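Local coordinates for protein 2-oxoglutarate dehydrogenase E3 component (Thermus thermophilus, PDB 2YQU) that probably oxidises dihydrolipoyl groups carried on partner proteins, passing electrons through a redox-active disulfide and bound FAD to NAD(+), at residues P47-A50 with L51-T54; M81-K84 with D85-Q89; L182-V185 with W186-G190. All coordinates share one frame; numbering follows the deposited sequence.

Contact 1 of 3, residues P47-A50 with L51-T54. With FAD (flavin-adenine dinucleotide), chain D.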
ATOM      1  N   PRO A  47      11.677  15.960   4.059  1.00 15.15           N
ATOM      2  CA  PRO A  47      13.103  15.591   4.018  1.00 15.56           C
ATOM      3  C   PRO A  47      13.392  14.253   4.713  1.00 15.81           C
ATOM      4  O   PRO A  47      14.226  13.499   4.206  1.00 16.62           O
ATOM      5  CB  PRO A  47      13.802  16.764   4.718  1.00 15.52           C
ATOM      6  CG  PRO A  47      12.735  17.416   5.534  1.00 15.36           C
ATOM      7  CD  PRO A  47      11.459  17.240   4.757  1.00 14.86           C
ATOM      8  N   SER A  48      12.699  13.946   5.812  1.00 15.69           N
ATOM      9  CA  SER A  48      12.965  12.711   6.548  1.00 15.60           C
ATOM     10  C   SER A  48      12.552  11.506   5.718  1.00 15.35           C
ATOM     11  O   SER A  48      13.281  10.515   5.674  1.00 15.15           O
ATOM     12  CB  SER A  48      12.300  12.691   7.931  1.00 15.60           C
ATOM     13  OG  SER A  48      10.904  12.904   7.862  1.00 17.62           O
ATOM     14  N   LYS A  49      11.406  11.592   5.043  1.00 15.24           N
ATOM     15  CA  LYS A  49      10.977  10.481   4.179  1.00 15.49           C
ATOM     16  C   LYS A  49      11.874  10.325   2.952  1.00 14.84           C
ATOM     17  O   LYS A  49      12.122   9.203   2.517  1.00 14.73           O
ATOM     18  CB  LYS A  49       9.488  10.573   3.814  1.00 16.16           C
ATOM     19  CG  LYS A  49       8.594   9.663   4.691  1.00 17.47           C
ATOM     20  CD  LYS A  49       8.962   9.739   6.195  1.00 20.70           C
ATOM     21  CE  LYS A  49       8.203  10.769   6.947  1.00 20.73           C
ATOM     22  NZ  LYS A  49       8.760  10.995   8.355  1.00 21.43           N
ATOM     23  N   ALA A  50      12.386  11.429   2.418  1.00 14.79           N
ATOM     24  CA  ALA A  50      13.382  11.372   1.334  1.00 14.52           C
ATOM     25  C   ALA A  50      14.598  10.549   1.772  1.00 14.55           C
ATOM     26  O   ALA A  50      15.046   9.644   1.053  1.00 14.78           O
ATOM     27  CB  ALA A  50      13.802  12.778   0.908  1.00 14.75           C
ATOM     28  N   LEU A  51      15.087  10.818   2.974  1.00 14.32           N
ATOM     29  CA  LEU A  51      16.240  10.114   3.510  1.00 13.83           C
ATOM     30  C   LEU A  51      15.903   8.664   3.820  1.00 13.29           C
ATOM     31  O   LEU A  51      16.703   7.785   3.568  1.00 13.68           O
ATOM     32  CB  LEU A  51      16.772  10.790   4.777  1.00 13.67           C
ATOM     33  CG  LEU A  51      17.466  12.145   4.572  1.00 13.71           C
ATOM     34  CD1 LEU A  51      17.909  12.670   5.920  1.00 13.88           C
ATOM     35  CD2 LEU A  51      18.654  12.072   3.629  1.00 14.66           C
ATOM     36  N   LEU A  52      14.716   8.418   4.359  1.00 13.57           N
ATOM     37  CA  LEU A  52      14.320   7.061   4.717  1.00 13.51           C
ATOM     38  C   LEU A  52      14.133   6.158   3.492  1.00 14.10           C
ATOM     39  O   LEU A  52      14.578   5.007   3.492  1.00 13.44           O
ATOM     40  CB  LEU A  52      13.034   7.072   5.547  1.00 14.04           C
ATOM     41  CG  LEU A  52      13.244   7.469   7.013  1.00 13.95           C
ATOM     42  CD1 LEU A  52      11.950   7.991   7.610  1.00 14.24           C
ATOM     43  CD2 LEU A  52      13.786   6.290   7.831  1.00 14.60           C
ATOM     44  N   GLU A  53      13.461   6.664   2.464  1.00 14.65           N
ATOM     45  CA  GLU A  53      13.190   5.856   1.273  1.00 15.54           C
ATOM     46  C   GLU A  53      14.491   5.493   0.567  1.00 15.55           C
ATOM     47  O   GLU A  53      14.677   4.350   0.164  1.00 15.90           O
ATOM     48  CB  GLU A  53      12.261   6.592   0.308  1.00 16.01           C
ATOM     49  CG  GLU A  53      10.826   6.701   0.803  1.00 17.70           C
ATOM     50  CD  GLU A  53      10.044   5.411   0.650  1.00 19.47           C
ATOM     51  OE1 GLU A  53       8.821   5.429   0.862  1.00 19.17           O
ATOM     52  OE2 GLU A  53      10.637   4.374   0.301  1.00 22.30           O
ATOM     53  N   THR A  54      15.382   6.470   0.427  1.00 15.46           N
ATOM     54  CA  THR A  54      16.638   6.279  -0.295  1.00 15.55           C
ATOM     55  C   THR A  54      17.623   5.421   0.480  1.00 15.63           C
ATOM     56  O   THR A  54      18.262   4.554  -0.102  1.00 15.28           O
ATOM     57  CB  THR A  54      17.296   7.630  -0.674  1.00 15.75           C
ATOM     58  OG1 THR A  54      17.327   8.515   0.456  1.00 15.87           O
ATOM     59  CG2 THR A  54      16.472   8.357  -1.725  1.00 15.51           C
TER
HETATM   60  PA  FAD D1601       3.969  23.540  11.399  1.00 14.89           P
HETATM   61  O1A FAD D1601       5.062  23.513  12.401  1.00 14.95           O
HETATM   62  O2A FAD D1601       4.175  22.543  10.251  1.00 16.29           O
HETATM   63  O5B FAD D1601       3.804  25.036  10.853  1.00 16.44           O
HETATM   64  C5B FAD D1601       3.833  26.114  11.755  1.00 15.84           C
HETATM   65  C4B FAD D1601       4.388  27.307  11.005  1.00 16.54           C
HETATM   66  O4B FAD D1601       4.052  28.473  11.728  1.00 15.82           O
HETATM   67  C3B FAD D1601       5.909  27.279  10.889  1.00 16.43           C
HETATM   68  O3B FAD D1601       6.294  27.326   9.533  1.00 18.40           O
HETATM   69  C2B FAD D1601       6.372  28.520  11.628  1.00 17.07           C
HETATM   70  O2B FAD D1601       7.449  29.153  10.977  1.00 17.80           O
HETATM   71  C1B FAD D1601       5.123  29.387  11.635  1.00 16.43           C
HETATM   72  N9A FAD D1601       4.961  30.327  12.748  1.00 15.67           N
HETATM   73  C8A FAD D1601       4.968  30.064  14.095  1.00 16.35           C
HETATM   74  N7A FAD D1601       4.720  31.206  14.760  1.00 15.77           N
HETATM   75  C5A FAD D1601       4.554  32.199  13.856  1.00 15.76           C
HETATM   76  C6A FAD D1601       4.284  33.559  13.978  1.00 16.54           C
HETATM   77  N6A FAD D1601       3.982  34.127  15.143  1.00 17.13           N
HETATM   78  N1A FAD D1601       4.168  34.295  12.827  1.00 16.57           N
HETATM   79  C2A FAD D1601       4.307  33.745  11.577  1.00 17.84           C
HETATM   80  N3A FAD D1601       4.565  32.395  11.464  1.00 17.71           N
HETATM   81  C4A FAD D1601       4.694  31.655  12.589  1.00 17.23           C
HETATM   82  N1  FAD D1601       4.182  14.272  10.745  1.00 13.87           N
HETATM   83  C2  FAD D1601       3.521  13.322   9.997  1.00 15.26           C
HETATM   84  O2  FAD D1601       2.287  13.281   9.964  1.00 15.30           O
HETATM   85  N3  FAD D1601       4.241  12.404   9.276  1.00 14.21           N
HETATM   86  C4  FAD D1601       5.618  12.416   9.301  1.00 14.06           C
HETATM   87  O4  FAD D1601       6.194  11.711   8.490  1.00 14.73           O
HETATM   88  C4X FAD D1601       6.305  13.373  10.046  1.00 14.85           C
HETATM   89  N5  FAD D1601       7.691  13.395  10.075  1.00 15.70           N
HETATM   90  C5X FAD D1601       8.341  14.369  10.829  1.00 16.28           C
HETATM   91  C6  FAD D1601       9.738  14.386  10.857  1.00 14.37           C
HETATM   92  C7  FAD D1601      10.411  15.357  11.612  1.00 15.29           C
HETATM   93  C7M FAD D1601      11.915  15.409  11.534  1.00 13.13           C
HETATM   94  C8  FAD D1601       9.689  16.306  12.329  1.00 15.42           C
HETATM   95  C8M FAD D1601      10.359  17.538  12.881  1.00 15.38           C
HETATM   96  C9  FAD D1601       8.294  16.284  12.302  1.00 16.03           C
HETATM   97  C9A FAD D1601       7.612  15.311  11.560  1.00 15.87           C
HETATM   98  N10 FAD D1601       6.216  15.273  11.538  1.00 15.97           N
HETATM   99  C10 FAD D1601       5.574  14.307  10.778  1.00 13.75           C
HETATM  100  C1' FAD D1601       5.368  16.176  12.396  1.00 16.19           C
HETATM  101  C2' FAD D1601       4.868  17.331  11.523  1.00 16.14           C
HETATM  102  O2' FAD D1601       5.960  18.054  10.977  1.00 15.73           O
HETATM  103  C3' FAD D1601       3.916  18.255  12.275  1.00 16.03           C
HETATM  104  O3' FAD D1601       2.893  17.490  12.885  1.00 13.27           O
HETATM  105  C4' FAD D1601       3.263  19.255  11.328  1.00 14.91           C
HETATM  106  O4' FAD D1601       4.242  20.032  10.682  1.00 15.50           O
HETATM  107  C5' FAD D1601       2.262  20.139  12.082  1.00 15.94           C
HETATM  108  O5' FAD D1601       1.723  21.112  11.215  1.00 15.96           O
HETATM  109  P   FAD D1601       1.262  22.544  11.780  1.00 14.53           P
HETATM  110  O1P FAD D1601       0.632  23.323  10.671  1.00 15.86           O
HETATM  111  O2P FAD D1601       0.434  22.399  13.044  1.00 16.19           O
HETATM  112  O3P FAD D1601       2.610  23.306  12.233  1.00 15.22           O

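Contact 2 of 3, residues M81-K84 with D85-Q89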
ATOM      1  N   MET A  81      21.914  14.037  -0.144  1.00 15.80           N
ATOM      2  CA  MET A  81      21.413  15.295   0.403  1.00 15.43           C
ATOM      3  C   MET A  81      20.827  16.168  -0.705  1.00 16.08           C
ATOM      4  O   MET A  81      19.871  16.907  -0.472  1.00 16.35           O
ATOM      5  CB  MET A  81      22.524  16.034   1.150  1.00 15.21           C
ATOM      6  CG  MET A  81      22.953  15.338   2.427  0.50 13.23           C
ATOM      7  SD  MET A  81      21.651  15.348   3.661  0.50  9.32           S
ATOM      8  CE  MET A  81      22.381  14.370   4.921  0.50 10.30           C
ATOM      9  N   ALA A  82      21.380  16.062  -1.911  1.00 16.13           N
ATOM     10  CA  ALA A  82      20.876  16.812  -3.056  1.00 16.52           C
ATOM     11  C   ALA A  82      19.463  16.346  -3.411  1.00 16.73           C
ATOM     12  O   ALA A  82      18.607  17.157  -3.721  1.00 17.40           O
ATOM     13  CB  ALA A  82      21.805  16.669  -4.248  1.00 16.44           C
ATOM     14  N   HIS A  83      19.226  15.041  -3.350  1.00 16.93           N
ATOM     15  CA  HIS A  83      17.896  14.494  -3.604  1.00 16.93           C
ATOM     16  C   HIS A  83      16.912  15.040  -2.563  1.00 17.03           C
ATOM     17  O   HIS A  83      15.821  15.485  -2.906  1.00 17.15           O
ATOM     18  CB  HIS A  83      17.908  12.961  -3.567  1.00 17.06           C
ATOM     19  CG  HIS A  83      16.541  12.358  -3.593  1.00 16.79           C
ATOM     20  ND1 HIS A  83      15.736  12.398  -4.712  1.00 16.99           N
ATOM     21  CD2 HIS A  83      15.822  11.734  -2.630  1.00 16.77           C
ATOM     22  CE1 HIS A  83      14.582  11.813  -4.436  1.00 16.73           C
ATOM     23  NE2 HIS A  83      14.605  11.409  -3.180  1.00 15.10           N
ATOM     24  N   LYS A  84      17.321  15.010  -1.298  1.00 17.32           N
ATOM     25  CA  LYS A  84      16.501  15.495  -0.195  1.00 17.39           C
ATOM     26  C   LYS A  84      16.095  16.938  -0.460  1.00 17.61           C
ATOM     27  O   LYS A  84      14.917  17.284  -0.386  1.00 17.82           O
ATOM     28  CB  LYS A  84      17.283  15.410   1.117  1.00 17.46           C
ATOM     29  CG  LYS A  84      16.525  15.899   2.360  1.00 17.27           C
ATOM     30  CD  LYS A  84      17.459  16.111   3.555  1.00 17.39           C
ATOM     31  CE  LYS A  84      18.429  17.276   3.320  1.00 18.78           C
ATOM     32  NZ  LYS A  84      19.088  17.735   4.566  1.00 18.88           N
ATOM     33  N   ASP A  85      17.077  17.762  -0.797  1.00 17.87           N
ATOM     34  CA  ASP A  85      16.848  19.189  -1.003  1.00 18.05           C
ATOM     35  C   ASP A  85      15.932  19.452  -2.195  1.00 18.35           C
ATOM     36  O   ASP A  85      15.111  20.356  -2.149  1.00 18.29           O
ATOM     37  CB  ASP A  85      18.168  19.927  -1.229  1.00 18.39           C
ATOM     38  CG  ASP A  85      18.989  20.065   0.037  1.00 19.50           C
ATOM     39  OD1 ASP A  85      20.218  20.260  -0.088  1.00 22.63           O
ATOM     40  OD2 ASP A  85      18.507  19.989   1.184  1.00 20.98           O
ATOM     41  N   LYS A  86      16.093  18.663  -3.252  1.00 18.66           N
ATOM     42  CA  LYS A  86      15.299  18.802  -4.471  1.00 19.29           C
ATOM     43  C   LYS A  86      13.836  18.434  -4.212  1.00 19.06           C
ATOM     44  O   LYS A  86      12.926  19.084  -4.728  1.00 19.31           O
ATOM     45  CB  LYS A  86      15.879  17.906  -5.564  1.00 19.83           C
ATOM     46  CG  LYS A  86      15.237  18.048  -6.924  1.00 22.10           C
ATOM     47  CD  LYS A  86      16.067  17.313  -7.974  1.00 24.68           C
ATOM     48  CE  LYS A  86      15.452  17.409  -9.353  1.00 26.51           C
ATOM     49  NZ  LYS A  86      16.427  16.992 -10.395  1.00 28.11           N
ATOM     50  N   VAL A  87      13.614  17.395  -3.415  1.00 18.90           N
ATOM     51  CA  VAL A  87      12.260  16.986  -3.060  1.00 18.90           C
ATOM     52  C   VAL A  87      11.593  18.106  -2.257  1.00 19.25           C
ATOM     53  O   VAL A  87      10.439  18.449  -2.499  1.00 19.15           O
ATOM     54  CB  VAL A  87      12.248  15.675  -2.238  1.00 19.00           C
ATOM     55  CG1 VAL A  87      10.845  15.376  -1.736  1.00 19.24           C
ATOM     56  CG2 VAL A  87      12.785  14.503  -3.054  1.00 19.29           C
ATOM     57  N   VAL A  88      12.328  18.673  -1.301  1.00 19.50           N
ATOM     58  CA  VAL A  88      11.806  19.757  -0.469  1.00 19.80           C
ATOM     59  C   VAL A  88      11.479  20.973  -1.329  1.00 20.31           C
ATOM     60  O   VAL A  88      10.397  21.547  -1.195  1.00 19.89           O
ATOM     61  CB  VAL A  88      12.804  20.140   0.652  1.00 19.63           C
ATOM     62  CG1 VAL A  88      12.426  21.471   1.305  1.00 20.24           C
ATOM     63  CG2 VAL A  88      12.868  19.022   1.710  1.00 19.02           C
ATOM     64  N   GLN A  89      12.416  21.351  -2.204  1.00 21.17           N
ATOM     65  CA  GLN A  89      12.251  22.498  -3.107  1.00 22.12           C
ATOM     66  C   GLN A  89      10.983  22.345  -3.960  1.00 21.88           C
ATOM     67  O   GLN A  89      10.226  23.287  -4.105  1.00 22.00           O
ATOM     68  CB  GLN A  89      13.518  22.708  -3.977  1.00 22.86           C
ATOM     69  CG  GLN A  89      13.302  23.128  -5.463  1.00 26.02           C
ATOM     70  CD  GLN A  89      13.839  22.093  -6.474  1.00 28.95           C
ATOM     71  OE1 GLN A  89      13.159  21.100  -6.795  1.00 29.98           O
ATOM     72  NE2 GLN A  89      15.058  22.323  -6.968  1.00 29.20           N
TER
HETATM   73  O   HOH W   1      20.483  19.650   3.145  1.00 31.07           O

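Contact 3 of 3, residues L182-V185 with W186-G190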
ATOM      1  N   LEU A 182      15.290   8.974  12.426  1.00 14.98           N
ATOM      2  CA  LEU A 182      16.585   9.566  12.101  1.00 15.09           C
ATOM      3  C   LEU A 182      17.749   8.678  12.562  1.00 15.27           C
ATOM      4  O   LEU A 182      18.791   8.622  11.895  1.00 15.14           O
ATOM      5  CB  LEU A 182      16.684  11.000  12.651  1.00 14.98           C
ATOM      6  CG  LEU A 182      15.657  11.969  12.051  1.00 16.15           C
ATOM      7  CD1 LEU A 182      15.687  13.335  12.747  1.00 16.68           C
ATOM      8  CD2 LEU A 182      15.851  12.137  10.567  1.00 17.94           C
ATOM      9  N   GLY A 183      17.547   7.953  13.661  1.00 15.32           N
ATOM     10  CA  GLY A 183      18.494   6.952  14.125  1.00 15.47           C
ATOM     11  C   GLY A 183      18.718   5.908  13.045  1.00 15.54           C
ATOM     12  O   GLY A 183      19.858   5.585  12.713  1.00 15.28           O
ATOM     13  N   VAL A 184      17.620   5.412  12.477  1.00 15.34           N
ATOM     14  CA  VAL A 184      17.665   4.385  11.436  1.00 15.53           C
ATOM     15  C   VAL A 184      18.344   4.912  10.163  1.00 15.44           C
ATOM     16  O   VAL A 184      19.130   4.204   9.552  1.00 15.52           O
ATOM     17  CB  VAL A 184      16.249   3.840  11.125  1.00 15.39           C
ATOM     18  CG1 VAL A 184      16.205   3.084   9.786  1.00 15.86           C
ATOM     19  CG2 VAL A 184      15.774   2.941  12.256  1.00 16.33           C
ATOM     20  N   VAL A 185      18.063   6.158   9.783  1.00 15.26           N
ATOM     21  CA  VAL A 185      18.667   6.746   8.591  1.00 15.22           C
ATOM     22  C   VAL A 185      20.191   6.615   8.660  1.00 15.27           C
ATOM     23  O   VAL A 185      20.817   6.164   7.713  1.00 14.92           O
ATOM     24  CB  VAL A 185      18.286   8.237   8.442  1.00 15.41           C
ATOM     25  CG1 VAL A 185      19.228   8.961   7.482  1.00 16.12           C
ATOM     26  CG2 VAL A 185      16.846   8.377   7.969  1.00 15.17           C
ATOM     27  N   TRP A 186      20.769   7.010   9.791  1.00 15.74           N
ATOM     28  CA  TRP A 186      22.226   7.065   9.922  1.00 16.04           C
ATOM     29  C   TRP A 186      22.813   5.689  10.218  1.00 16.29           C
ATOM     30  O   TRP A 186      23.931   5.382   9.780  1.00 16.60           O
ATOM     31  CB  TRP A 186      22.626   8.136  10.950  1.00 16.17           C
ATOM     32  CG  TRP A 186      22.271   9.503  10.442  1.00 16.33           C
ATOM     33  CD1 TRP A 186      21.247  10.297  10.872  1.00 16.61           C
ATOM     34  CD2 TRP A 186      22.879  10.194   9.350  1.00 15.61           C
ATOM     35  NE1 TRP A 186      21.208  11.457  10.136  1.00 16.53           N
ATOM     36  CE2 TRP A 186      22.197  11.417   9.191  1.00 16.11           C
ATOM     37  CE3 TRP A 186      23.951   9.913   8.494  1.00 16.22           C
ATOM     38  CZ2 TRP A 186      22.551  12.355   8.216  1.00 16.85           C
ATOM     39  CZ3 TRP A 186      24.301  10.842   7.523  1.00 16.47           C
ATOM     40  CH2 TRP A 186      23.604  12.050   7.393  1.00 17.59           C
ATOM     41  N   HIS A 187      22.046   4.841  10.902  1.00 16.31           N
ATOM     42  CA  HIS A 187      22.443   3.453  11.123  1.00 16.64           C
ATOM     43  C   HIS A 187      22.631   2.719   9.789  1.00 16.36           C
ATOM     44  O   HIS A 187      23.592   1.966   9.607  1.00 15.95           O
ATOM     45  CB  HIS A 187      21.419   2.722  11.981  1.00 16.79           C
ATOM     46  CG  HIS A 187      21.635   1.243  12.028  1.00 18.33           C
ATOM     47  ND1 HIS A 187      22.716   0.671  12.660  1.00 20.52           N
ATOM     48  CD2 HIS A 187      20.939   0.225  11.474  1.00 20.06           C
ATOM     49  CE1 HIS A 187      22.664  -0.642  12.511  1.00 20.59           C
ATOM     50  NE2 HIS A 187      21.594  -0.938  11.796  1.00 21.20           N
ATOM     51  N   ARG A 188      21.714   2.955   8.856  1.00 16.30           N
ATOM     52  CA  ARG A 188      21.800   2.362   7.526  1.00 16.01           C
ATOM     53  C   ARG A 188      23.069   2.767   6.781  1.00 16.24           C
ATOM     54  O   ARG A 188      23.536   2.034   5.916  1.00 16.92           O
ATOM     55  CB  ARG A 188      20.601   2.778   6.690  1.00 16.10           C
ATOM     56  CG  ARG A 188      19.328   2.145   7.112  1.00 15.46           C
ATOM     57  CD  ARG A 188      18.125   2.815   6.495  1.00 15.41           C
ATOM     58  NE  ARG A 188      16.902   2.072   6.765  1.00 14.92           N
ATOM     59  CZ  ARG A 188      15.694   2.490   6.411  1.00 13.65           C
ATOM     60  NH1 ARG A 188      15.546   3.623   5.740  1.00 14.71           N
ATOM     61  NH2 ARG A 188      14.629   1.749   6.705  1.00 13.91           N
ATOM     62  N   LEU A 189      23.594   3.949   7.094  1.00 16.27           N
ATOM     63  CA  LEU A 189      24.784   4.475   6.431  1.00 16.62           C
ATOM     64  C   LEU A 189      26.084   4.167   7.187  1.00 17.19           C
ATOM     65  O   LEU A 189      27.156   4.630   6.792  1.00 18.06           O
ATOM     66  CB  LEU A 189      24.626   5.986   6.228  1.00 16.27           C
ATOM     67  CG  LEU A 189      23.406   6.385   5.380  1.00 16.89           C
ATOM     68  CD1 LEU A 189      23.351   7.881   5.195  1.00 16.89           C
ATOM     69  CD2 LEU A 189      23.402   5.685   4.022  1.00 16.91           C
ATOM     70  N   GLY A 190      25.985   3.391   8.261  1.00 17.35           N
ATOM     71  CA  GLY A 190      27.159   2.856   8.940  1.00 17.51           C
ATOM     72  C   GLY A 190      27.383   3.370  10.349  1.00 17.86           C
ATOM     73  O   GLY A 190      28.364   3.000  10.998  1.00 17.50           O
TER

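Contact 1 of 3, residues P47-A50 with L51-T54
The isoalloxazine of FAD meets Lys-49 at N5, while Ser-48 comes near C6 of the benzenoid ring, its OG 3.5 Å from that carbon and standing out of the ring plane; Lys-49 reaches the flavin by running beside Leu-52, one turn further along the helix. NZ of Lys-49 donates a hydrogen bond of 3.1 Å to FAD N5. The lysine chain is bent twice, at chi2 (44°) and chi3 (91°), and these turns bring the ammonium back beside its neighbour, where NZ also donates to Ser-48 OG at 2.9 Å. That hydroxyl is tied as well to the carbonyls of Gly-44 and Cys-45, the latter half of the disulfide with Cys-40 that is probably redox-active, so a small hydroxyl residue suits the place. Glu-181 adds a salt bridge to NZ. A lysine paired with a glutamate beside flavin N5 is a familiar feature of the disulfide oxidoreductase family.

The long methylene chain needs apolar company, and Leu-52 supplies it: CD of Lys-49 lies 3.7 Å from CD1 of Leu-52, the two side chains pointing the same way. A turn along, Thr-54 folds its hydroxyl back onto the helix. With OG1 set between its own N and carbonyl carbon (chi1 48°), it donates to Ala-50 O at 2.6 Å, and the same oxygen accepts the Thr-54 amide at 3.3 Å. Threonine thus satisfies its buried hydroxyl locally. Glu-53 turns to Arg-57 and to Arg-375 of the second subunit.

Chemically, a lysine held by a serine and a glutamate beside N5 would probably stabilise negative charge on the reduced flavin, while its bonds to these groups restrict how far NZ can stray from the ring.

Contact 2 of 3, residues M81-K84 with D85-Q89
NZ of Lys-84 is gripped by a water at 2.8 Å and by the backbone carbonyl of Leu-161, and the same water donates to OD2 of Asp-85, also at 2.8 Å. The two charged groups are therefore joined through the water: NZ and OD2 stand 4.1 Å apart, beyond a direct salt bridge. Lys-84 starts with CG anti to its N (chi1 180°) and bends only at chi3, so that CE passes 3.5 Å from OD2. A long, flexible cation suits a position that must stretch from a buried backbone to a carboxylate at the surface. Asp-85 leans back over the previous turn, and its OD1 comes 3.4 Å from Met-81 O, but both are acceptors and no hydrogen bond forms; that carbonyl takes the Asp-85 amide instead.

All of this lies on helix 77-102, whose backbone bonds continue with Val-87 N to His-83 O and Val-88 N to Lys-84 O. Here it packs side by side with helix 45-63, which carries Lys-49 to the flavin: Lys-84 and Val-88 rest on Pro-47.

On the side at the interface with the second subunit, CG2 of Val-87 packs over one face of the His-83 imidazole, off-centre, nearest CE1 and NE2. This CH-pi contact measures 3.8 Å to the ring centroid. A branched valine can put one methyl on the ring, and its side chain also packs on Ile-46. NE2 of His-83 is hydrogen-bonded to the carbonyl of Ala-378 of the second subunit, and Arg-377 of that subunit packs on both His-83 and Val-87.

Contact 3 of 3, residues L182-V185 with W186-G190
Helix 177-188 links strands 169-173 and 192-196 in a beta-alpha-beta unit of the Rossmann-type NAD(+)-binding part, and Val-184, Val-185 and Leu-182 meet Arg-188 and Trp-186 in its last turns, just before the chain leaves the helix in a Schellman motif. There Gly-190, with positive phi (114°), returns its amide to His-187 O, and Leu-189 N adds a weak bond to Trp-186 O; a beta carbon at Gly-190 would collide with the carbonyl oxygen of Leu-189, so glycine suits it.

Trp-186 lies alongside Val-185. CG1 of Val-185 sits over one face of the indole, 4.0 Å from the five-membered ring centroid and only 4° off its normal, a CH-pi contact displaced toward the rim of the bicycle. CD1 of Trp-186 also comes 3.1 Å from Leu-182 O, which receives the Trp-186 amide in a weak bond. NE1 finds its acceptor in Ala-160 O, and the ring meets Phe-163, so the indole ties this helix to helix 157-160, and it also touches Met-81 of helix 77-102.

Arg-188 sends its chain out extended from CG to NE. CG, anti to the carbonyl carbon (chi1 -71°), starts the chain back along the helix, so that the guanidinium reaches the Val-184 methyl. CG1 of Val-184 lies over one face of the guanidinium, 3.3 Å from NE of Arg-188. NH1 is hydrogen-bonded to Thr-55 OG1 on helix 45-63. If Arg-188 were an alanine, Thr-55 OG1 would probably lose this donor and a gap would be likely to open over the Val-184 methyl.

The Val-184 methyl takes the face of the guanidinium, whose N-H groups point outward in its plane, so apolar cover and the NH1 bond to Thr-55 coexist.

How the contacts relate
From the N terminus, contact 1 comes first on helix 45-63, contact 2 follows on helix 77-102, and contact 3 lies much later on helix 177-188. Each stays within a turn or two of one helix and closes no larger loop, so the three run in series, neither nested nor crossed. In space they converge. Pro-47 CB and Lys-84 CG, 3.7 Å apart, join contacts 1 and 2; Leu-52 CD2 and Val-185 CG2, also 3.7 Å apart, join contacts 1 and 3; Met-81 CE touches Trp-186 CH2 between contacts 2 and 3. The flavin-side helix thereby meets the NAD(+)-binding unit, while contacts 1 and 2 both touch the second subunit.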